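Local coordinates for protein acetyltransferase, GNAT family (Colwellia psychrerythraea, PDB 3IWG) that probably transfers an acyl group, most likely acetyl, to an acceptor that is not known, as a member of the GNAT acetyltransferase family, at residues A[22-27]-A[201-206]; A[30-35]-A[243-248]. One frame throughout, in Å; residues are numbered along the deposited sequence. Where two conformers were deposited one is given.

Interaction 1: residues A[22-27]-A[201-206]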
ATOM      1  N   ALA A  22      24.400  -0.123 -11.892  1.00 30.27           N
ATOM      2  CA  ALA A  22      25.040  -0.190 -13.200  1.00 29.82           C
ATOM      3  C   ALA A  22      24.044  -0.679 -14.231  1.00 29.69           C
ATOM      4  O   ALA A  22      24.007  -0.166 -15.360  1.00 29.78           O
ATOM      5  CB  ALA A  22      26.244  -1.079 -13.159  1.00 30.56           C
ATOM      6  N   TYR A  23      23.211  -1.651 -13.847  1.00 29.18           N
ATOM      7  CA  TYR A  23      22.152  -2.138 -14.747  1.00 28.57           C
ATOM      8  C   TYR A  23      21.316  -0.975 -15.276  1.00 27.91           C
ATOM      9  O   TYR A  23      21.237  -0.775 -16.465  1.00 27.42           O
ATOM     10  CB  TYR A  23      21.291  -3.160 -14.038  1.00 28.68           C
ATOM     11  CG  TYR A  23      20.154  -3.689 -14.872  1.00 28.98           C
ATOM     12  CD1 TYR A  23      20.392  -4.502 -15.962  1.00 31.81           C
ATOM     13  CD2 TYR A  23      18.858  -3.405 -14.551  1.00 32.81           C
ATOM     14  CE1 TYR A  23      19.358  -5.006 -16.728  1.00 34.83           C
ATOM     15  CE2 TYR A  23      17.803  -3.913 -15.291  1.00 34.34           C
ATOM     16  CZ  TYR A  23      18.066  -4.691 -16.399  1.00 34.24           C
ATOM     17  OH  TYR A  23      17.044  -5.193 -17.136  1.00 32.66           O
ATOM     18  N   PHE A  24      20.838  -0.135 -14.368  1.00 28.66           N
ATOM     19  CA  PHE A  24      19.998   1.004 -14.711  1.00 29.35           C
ATOM     20  C   PHE A  24      20.739   2.106 -15.479  1.00 28.99           C
ATOM     21  O   PHE A  24      20.190   2.650 -16.450  1.00 28.84           O
ATOM     22  CB  PHE A  24      19.308   1.555 -13.463  1.00 28.58           C
ATOM     23  CG  PHE A  24      18.239   0.596 -12.903  1.00 32.02           C
ATOM     24  CD1 PHE A  24      17.124   0.252 -13.659  1.00 33.02           C
ATOM     25  CD2 PHE A  24      18.360   0.032 -11.647  1.00 32.15           C
ATOM     26  CE1 PHE A  24      16.157  -0.636 -13.160  1.00 32.79           C
ATOM     27  CE2 PHE A  24      17.416  -0.855 -11.161  1.00 30.39           C
ATOM     28  CZ  PHE A  24      16.314  -1.191 -11.927  1.00 32.01           C
ATOM     29  N   ASP A  25      21.960   2.420 -15.051  1.00 28.17           N
ATOM     30  CA  ASP A  25      22.799   3.356 -15.798  1.00 28.67           C
ATOM     31  C   ASP A  25      22.972   2.959 -17.283  1.00 27.50           C
ATOM     32  O   ASP A  25      22.951   3.830 -18.151  1.00 25.84           O
ATOM     33  CB  ASP A  25      24.193   3.492 -15.160  1.00 29.57           C
ATOM     34  CG  ASP A  25      24.184   4.357 -13.914  1.00 32.91           C
ATOM     35  OD1 ASP A  25      23.122   4.964 -13.650  1.00 40.66           O
ATOM     36  OD2 ASP A  25      25.222   4.435 -13.193  1.00 39.29           O
ATOM     37  N   SER A  26      23.068   1.653 -17.547  1.00 26.75           N
ATOM     38  CA  SER A  26      23.252   1.140 -18.879  1.00 26.97           C
ATOM     39  C   SER A  26      21.999   1.335 -19.745  1.00 27.02           C
ATOM     40  O   SER A  26      22.137   1.277 -20.929  1.00 24.94           O
ATOM     41  CB  SER A  26      23.609  -0.367 -18.840  1.00 27.74           C
ATOM     42  OG  SER A  26      22.430  -1.205 -18.590  1.00 29.70           O
ATOM     43  N   SER A  27      20.793   1.500 -19.170  1.00 26.80           N
ATOM     44  CA  SER A  27      19.547   1.616 -19.997  1.00 26.72           C
ATOM     45  C   SER A  27      19.561   2.843 -20.925  1.00 28.13           C
ATOM     46  O   SER A  27      20.047   3.905 -20.549  1.00 27.75           O
ATOM     47  CB  SER A  27      18.283   1.661 -19.124  1.00 26.52           C
ATOM     48  OG  SER A  27      18.044   2.949 -18.566  1.00 23.73           O
ATOM     49  N   ASP A 201      12.325   7.247  -6.589  1.00 30.92           N
ATOM     50  CA  ASP A 201      13.175   7.544  -5.446  1.00 32.53           C
ATOM     51  C   ASP A 201      14.691   7.397  -5.742  1.00 33.61           C
ATOM     52  O   ASP A 201      15.501   8.030  -5.065  1.00 33.71           O
ATOM     53  CB  ASP A 201      12.721   6.729  -4.224  1.00 32.72           C
ATOM     54  CG  ASP A 201      11.377   7.219  -3.660  1.00 34.61           C
ATOM     55  OD1 ASP A 201      10.902   8.339  -4.011  1.00 37.21           O
ATOM     56  OD2 ASP A 201      10.770   6.466  -2.887  1.00 37.33           O
ATOM     57  N   GLN A 202      15.049   6.594  -6.747  1.00 34.50           N
ATOM     58  CA  GLN A 202      16.444   6.387  -7.137  1.00 36.48           C
ATOM     59  C   GLN A 202      16.575   6.130  -8.637  1.00 35.56           C
ATOM     60  O   GLN A 202      15.627   5.743  -9.300  1.00 35.49           O
ATOM     61  CB  GLN A 202      17.021   5.163  -6.431  1.00 37.52           C
ATOM     62  CG  GLN A 202      16.120   4.606  -5.333  1.00 43.90           C
ATOM     63  CD  GLN A 202      16.137   3.077  -5.248  1.00 51.11           C
ATOM     64  OE1 GLN A 202      15.155   2.413  -5.647  1.00 52.82           O
ATOM     65  NE2 GLN A 202      17.253   2.509  -4.732  1.00 53.27           N
ATOM     66  N   TYR A 203      17.775   6.330  -9.146  1.00 35.52           N
ATOM     67  CA  TYR A 203      18.152   5.983 -10.527  1.00 35.44           C
ATOM     68  C   TYR A 203      17.551   6.853 -11.602  1.00 34.76           C
ATOM     69  O   TYR A 203      18.245   7.183 -12.591  1.00 35.66           O
ATOM     70  CB  TYR A 203      17.797   4.533 -10.880  1.00 35.33           C
ATOM     71  CG  TYR A 203      18.269   3.531  -9.871  1.00 36.20           C
ATOM     72  CD1 TYR A 203      19.595   3.512  -9.458  1.00 37.92           C
ATOM     73  CD2 TYR A 203      17.392   2.611  -9.305  1.00 35.57           C
ATOM     74  CE1 TYR A 203      20.040   2.594  -8.510  1.00 38.13           C
ATOM     75  CE2 TYR A 203      17.844   1.671  -8.365  1.00 36.60           C
ATOM     76  CZ  TYR A 203      19.160   1.680  -7.980  1.00 37.32           C
ATOM     77  OH  TYR A 203      19.616   0.788  -7.046  1.00 40.82           O
ATOM     78  N   GLN A 204      16.269   7.166 -11.477  1.00 32.65           N
ATOM     79  CA  GLN A 204      15.606   7.886 -12.541  1.00 31.51           C
ATOM     80  C   GLN A 204      14.956   9.153 -12.037  1.00 30.87           C
ATOM     81  O   GLN A 204      13.913   9.560 -12.558  1.00 30.84           O
ATOM     82  CB  GLN A 204      14.604   6.956 -13.227  1.00 31.58           C
ATOM     83  CG  GLN A 204      15.282   5.702 -13.707  1.00 31.25           C
ATOM     84  CD  GLN A 204      14.438   4.759 -14.542  1.00 30.71           C
ATOM     85  OE1 GLN A 204      14.984   3.864 -15.159  1.00 28.23           O
ATOM     86  NE2 GLN A 204      13.119   4.939 -14.549  1.00 32.16           N
ATOM     87  N   THR A 205      15.602   9.810 -11.071  1.00 30.11           N
ATOM     88  CA  THR A 205      14.998  10.944 -10.356  1.00 30.07           C
ATOM     89  C   THR A 205      14.800  12.211 -11.202  1.00 29.62           C
ATOM     90  O   THR A 205      14.379  13.233 -10.707  1.00 29.16           O
ATOM     91  CB  THR A 205      15.842  11.340  -9.106  1.00 30.44           C
ATOM     92  OG1 THR A 205      17.146  11.727  -9.538  1.00 31.37           O
ATOM     93  CG2 THR A 205      15.949  10.185  -8.113  1.00 30.52           C
ATOM     94  N   GLU A 206      15.138  12.160 -12.473  1.00 29.72           N
ATOM     95  CA  GLU A 206      14.885  13.278 -13.354  1.00 30.64           C
ATOM     96  C   GLU A 206      13.570  13.059 -14.143  1.00 28.95           C
ATOM     97  O   GLU A 206      13.137  13.934 -14.881  1.00 28.94           O
ATOM     98  CB  GLU A 206      16.120  13.567 -14.254  1.00 31.42           C
ATOM     99  CG  GLU A 206      16.766  12.327 -15.001  1.00 37.38           C
ATOM    100  CD  GLU A 206      17.456  11.205 -14.089  1.00 42.29           C
ATOM    101  OE1 GLU A 206      18.605  11.364 -13.580  1.00 47.49           O
ATOM    102  OE2 GLU A 206      16.857  10.134 -13.913  1.00 43.81           O
TER
HETATM  103  O   HOH W   1      17.883   3.636 -15.854  1.00 38.34           O

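Interaction 2: residues A[30-35]-A[243-248]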
ATOM      1  N   PRO A  30      15.015   5.786 -19.490  1.00 28.24           N
ATOM      2  CA  PRO A  30      14.473   5.279 -18.206  1.00 27.20           C
ATOM      3  C   PRO A  30      13.487   4.104 -18.398  1.00 26.90           C
ATOM      4  O   PRO A  30      12.688   4.098 -19.334  1.00 27.06           O
ATOM      5  CB  PRO A  30      13.788   6.514 -17.612  1.00 27.17           C
ATOM      6  CG  PRO A  30      13.515   7.420 -18.856  1.00 27.77           C
ATOM      7  CD  PRO A  30      14.725   7.216 -19.712  1.00 27.63           C
ATOM      8  N   LEU A  31      13.590   3.098 -17.540  1.00 26.08           N
ATOM      9  CA  LEU A  31      12.721   1.939 -17.593  1.00 25.58           C
ATOM     10  C   LEU A  31      11.408   2.106 -16.805  1.00 25.31           C
ATOM     11  O   LEU A  31      11.267   2.960 -15.921  1.00 24.37           O
ATOM     12  CB  LEU A  31      13.454   0.708 -17.084  1.00 25.94           C
ATOM     13  CG  LEU A  31      14.814   0.457 -17.735  1.00 27.15           C
ATOM     14  CD1 LEU A  31      15.479  -0.736 -17.107  1.00 24.20           C
ATOM     15  CD2 LEU A  31      14.599   0.304 -19.261  1.00 20.09           C
ATOM     16  N   ASP A  32      10.455   1.247 -17.123  1.00 25.05           N
ATOM     17  CA  ASP A  32       9.141   1.339 -16.539  1.00 25.64           C
ATOM     18  C   ASP A  32       9.114   1.116 -15.029  1.00 25.39           C
ATOM     19  O   ASP A  32       9.420   0.034 -14.545  1.00 25.27           O
ATOM     20  CB  ASP A  32       8.188   0.326 -17.134  1.00 25.34           C
ATOM     21  CG  ASP A  32       6.795   0.548 -16.630  1.00 27.33           C
ATOM     22  OD1 ASP A  32       6.155   1.469 -17.176  1.00 27.37           O
ATOM     23  OD2 ASP A  32       6.383  -0.121 -15.644  1.00 30.34           O
ATOM     24  N   GLY A  33       8.655   2.124 -14.315  1.00 25.75           N
ATOM     25  CA  GLY A  33       8.496   2.037 -12.857  1.00 26.73           C
ATOM     26  C   GLY A  33       7.787   0.827 -12.255  1.00 26.52           C
ATOM     27  O   GLY A  33       8.257   0.253 -11.280  1.00 25.45           O
HETATM   28  N   MSE A  34       6.665   0.413 -12.841  1.00 28.29           N
HETATM   29  CA  MSE A  34       5.912  -0.705 -12.241  0.60 29.27           C
HETATM   30  C   MSE A  34       6.713  -1.964 -12.483  1.00 27.67           C
HETATM   31  O   MSE A  34       6.889  -2.746 -11.569  1.00 27.58           O
HETATM   32  CB  MSE A  34       4.475  -0.852 -12.786  0.60 30.09           C
HETATM   33  CG  MSE A  34       3.382  -0.924 -11.703  0.60 35.13           C
HETATM   34 SE   MSE A  34       3.698  -1.947  -9.985  0.60 45.83          SE
HETATM   35  CE  MSE A  34       3.484  -0.443  -8.744  0.36 41.61           C
ATOM     36  N   TRP A  35       7.256  -2.126 -13.685  1.00 27.10           N
ATOM     37  CA  TRP A  35       8.097  -3.299 -13.962  1.00 26.26           C
ATOM     38  C   TRP A  35       9.341  -3.375 -13.080  1.00 25.75           C
ATOM     39  O   TRP A  35       9.588  -4.410 -12.443  1.00 25.80           O
ATOM     40  CB  TRP A  35       8.486  -3.353 -15.419  1.00 25.80           C
ATOM     41  CG  TRP A  35       7.405  -3.828 -16.201  1.00 25.32           C
ATOM     42  CD1 TRP A  35       6.421  -3.092 -16.740  1.00 26.82           C
ATOM     43  CD2 TRP A  35       7.102  -5.182 -16.472  1.00 27.11           C
ATOM     44  NE1 TRP A  35       5.515  -3.905 -17.396  1.00 27.66           N
ATOM     45  CE2 TRP A  35       5.909  -5.198 -17.243  1.00 27.24           C
ATOM     46  CE3 TRP A  35       7.726  -6.392 -16.157  1.00 29.19           C
ATOM     47  CZ2 TRP A  35       5.312  -6.374 -17.698  1.00 28.45           C
ATOM     48  CZ3 TRP A  35       7.134  -7.577 -16.615  1.00 33.12           C
ATOM     49  CH2 TRP A  35       5.929  -7.551 -17.393  1.00 30.12           C
ATOM     50  N   ILE A 243       7.472  10.455 -18.768  1.00 24.55           N
ATOM     51  CA  ILE A 243       7.402   9.215 -19.470  1.00 24.79           C
ATOM     52  C   ILE A 243       6.080   8.490 -19.117  1.00 25.47           C
ATOM     53  O   ILE A 243       5.393   8.853 -18.164  1.00 24.17           O
ATOM     54  CB  ILE A 243       8.614   8.316 -19.145  1.00 24.85           C
ATOM     55  CG1 ILE A 243       8.638   7.877 -17.690  1.00 26.37           C
ATOM     56  CG2 ILE A 243       9.911   9.065 -19.392  1.00 24.51           C
ATOM     57  CD1 ILE A 243       9.858   6.975 -17.295  1.00 27.84           C
ATOM     58  N   CYS A 244       5.674   7.526 -19.942  1.00 25.84           N
ATOM     59  CA  CYS A 244       4.623   6.637 -19.543  1.00 27.04           C
ATOM     60  C   CYS A 244       4.664   5.376 -20.349  1.00 26.46           C
ATOM     61  O   CYS A 244       5.404   5.291 -21.326  1.00 24.11           O
ATOM     62  CB  CYS A 244       3.236   7.314 -19.643  1.00 27.65           C
ATOM     63  SG  CYS A 244       2.773   7.783 -21.232  1.00 31.85           S
ATOM     64  N   SER A 245       3.864   4.391 -19.932  1.00 26.56           N
ATOM     65  CA  SER A 245       3.710   3.174 -20.726  1.00 27.07           C
ATOM     66  C   SER A 245       2.289   2.686 -20.783  1.00 27.34           C
ATOM     67  O   SER A 245       1.484   3.077 -19.993  1.00 27.53           O
ATOM     68  CB  SER A 245       4.586   2.066 -20.195  1.00 27.65           C
ATOM     69  OG  SER A 245       4.179   1.724 -18.906  1.00 25.29           O
ATOM     70  N   THR A 246       1.975   1.856 -21.763  1.00 28.02           N
ATOM     71  CA  THR A 246       0.696   1.188 -21.780  1.00 28.16           C
ATOM     72  C   THR A 246       0.810  -0.129 -22.503  1.00 28.45           C
ATOM     73  O   THR A 246       1.798  -0.370 -23.158  1.00 28.57           O
ATOM     74  CB  THR A 246      -0.369   2.067 -22.417  1.00 28.54           C
ATOM     75  OG1 THR A 246      -1.639   1.474 -22.165  1.00 30.38           O
ATOM     76  CG2 THR A 246      -0.150   2.237 -23.923  1.00 25.66           C
ATOM     77  N   GLU A 247      -0.217  -0.955 -22.392  1.00 28.70           N
ATOM     78  CA  GLU A 247      -0.223  -2.281 -22.987  1.00 29.38           C
ATOM     79  C   GLU A 247      -0.400  -2.182 -24.501  1.00 29.72           C
ATOM     80  O   GLU A 247      -1.047  -1.246 -25.004  1.00 28.97           O
ATOM     81  CB  GLU A 247      -1.341  -3.166 -22.421  1.00 28.78           C
ATOM     82  CG  GLU A 247      -1.359  -3.372 -20.913  1.00 33.00           C
ATOM     83  CD  GLU A 247      -1.911  -2.139 -20.100  1.00 38.12           C
ATOM     84  OE1 GLU A 247      -2.622  -1.239 -20.642  1.00 35.61           O
ATOM     85  OE2 GLU A 247      -1.572  -2.061 -18.902  1.00 44.40           O
ATOM     86  N   SER A 248       0.130  -3.169 -25.221  1.00 29.93           N
ATOM     87  CA  SER A 248       0.040  -3.142 -26.685  1.00 31.66           C
ATOM     88  C   SER A 248      -1.380  -3.235 -27.179  1.00 31.64           C
ATOM     89  O   SER A 248      -1.668  -2.708 -28.235  1.00 30.19           O
ATOM     90  CB  SER A 248       0.924  -4.197 -27.373  1.00 31.68           C
ATOM     91  OG  SER A 248       0.964  -5.400 -26.650  1.00 36.04           O
TER

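Interaction 1: residues A[22-27]-A[201-206]
The rings of F24 and Y203 lie in an offset stack, their planes inclined by 27° and their centroids 4.8 Å apart. The overlap is partial: the CD2–CE2 side of F24 meets the CD2–CE2 side of Y203, and the two CD2 atoms come within 3.6 Å. F24 CD2 stands over one face of the tyrosine, toward the rim, while CB of its own neighbour Q202 sits over the opposite face, so the phenol ring is layered between aromatic and aliphatic carbon. In F24, CG is turned anti to the carbonyl carbon (chi1 -69°), which carries the ring off the helix toward the loop. The F24 ring also meets F37 of helix 33-39, extending the aromatic packing beyond the pair. The contact joins the last turn of helix 17-26, in the N-terminal GNAT domain, to the connection between strands 190-199 and 207-214 of the C-terminal GNAT family region. Beside the rings the chemistry turns polar. The buried Q204 reaches over with its amide, whose OE1 lies 4.5 Å from F24 CD1, oblique to that ring. A water between the segments, 2.6 Å from F24 O and 3.0 Å from Q204 OE1, is placed to donate to each, though more acceptors surround it than it has protons. The same OE1 accepts from the backbone N of L31, its strongest polar partner.

Interaction 2: residues A[30-35]-A[243-248]
D32 and S245 make the polar bond of this contact: the serine hydroxyl OG donates to D32 OD1 over 2.6 Å. It approaches from above the carboxylate, 41° out of its plane. S245 OG occupies the position between its backbone N and carbonyl carbon (chi1 64°), on the face of the strand that looks toward the 30-35 segment. The second carboxylate oxygen serves the helix. D32 is the N-cap of helix 33-39, and OD2 accepts from W35 N at 2.9 Å in a nearly straight bond (168°) through its anti lone pair, with a weak, strongly bent bond from M34 N beside it. One carboxylate thus caps a helix of the N-terminal GNAT domain and holds a residue of strand 241-247 from the C-terminal GNAT family region. Replacing D32 with an alanine removes both oxygens, which would probably leave S245 OG without this acceptor and W35 N without its capping partner. The apolar part lies where P30 and I243 cross. P30 CB and CG each approach I243 CD1 to about 4.0 Å, and CG is as near to I243 CG2, so the proline ring rests on both branches of the isoleucine. The CB of L31 points away from the strand, and its side chain packs on M126 of strand 117-129 and on the loop residues A105 and E106. The W35 ring, with D32 CG in plane at its edge, meets F39 edge-to-face.

Both interactions join the N-terminal GNAT domain to the C-terminal GNAT family region, using two consecutive helices and the turn between them. The centre of interaction 2 is about 4 Å from the centre of the chain, and the contact sets a helix start against a strand. Interaction 1, its centre about 13 Å from that of the chain, sets a helix end against a loop, though its touching residues are still largely buried. Their buried areas are nearly equal, yet the outer contact relies on stacked rings with a water nearby, the inner on a direct serine-to-carboxylate hydrogen bond and aliphatic packing. They touch where F24 CD1 packs on L31 CD1, 3.9 Å away, next to the bond from L31 to Q204.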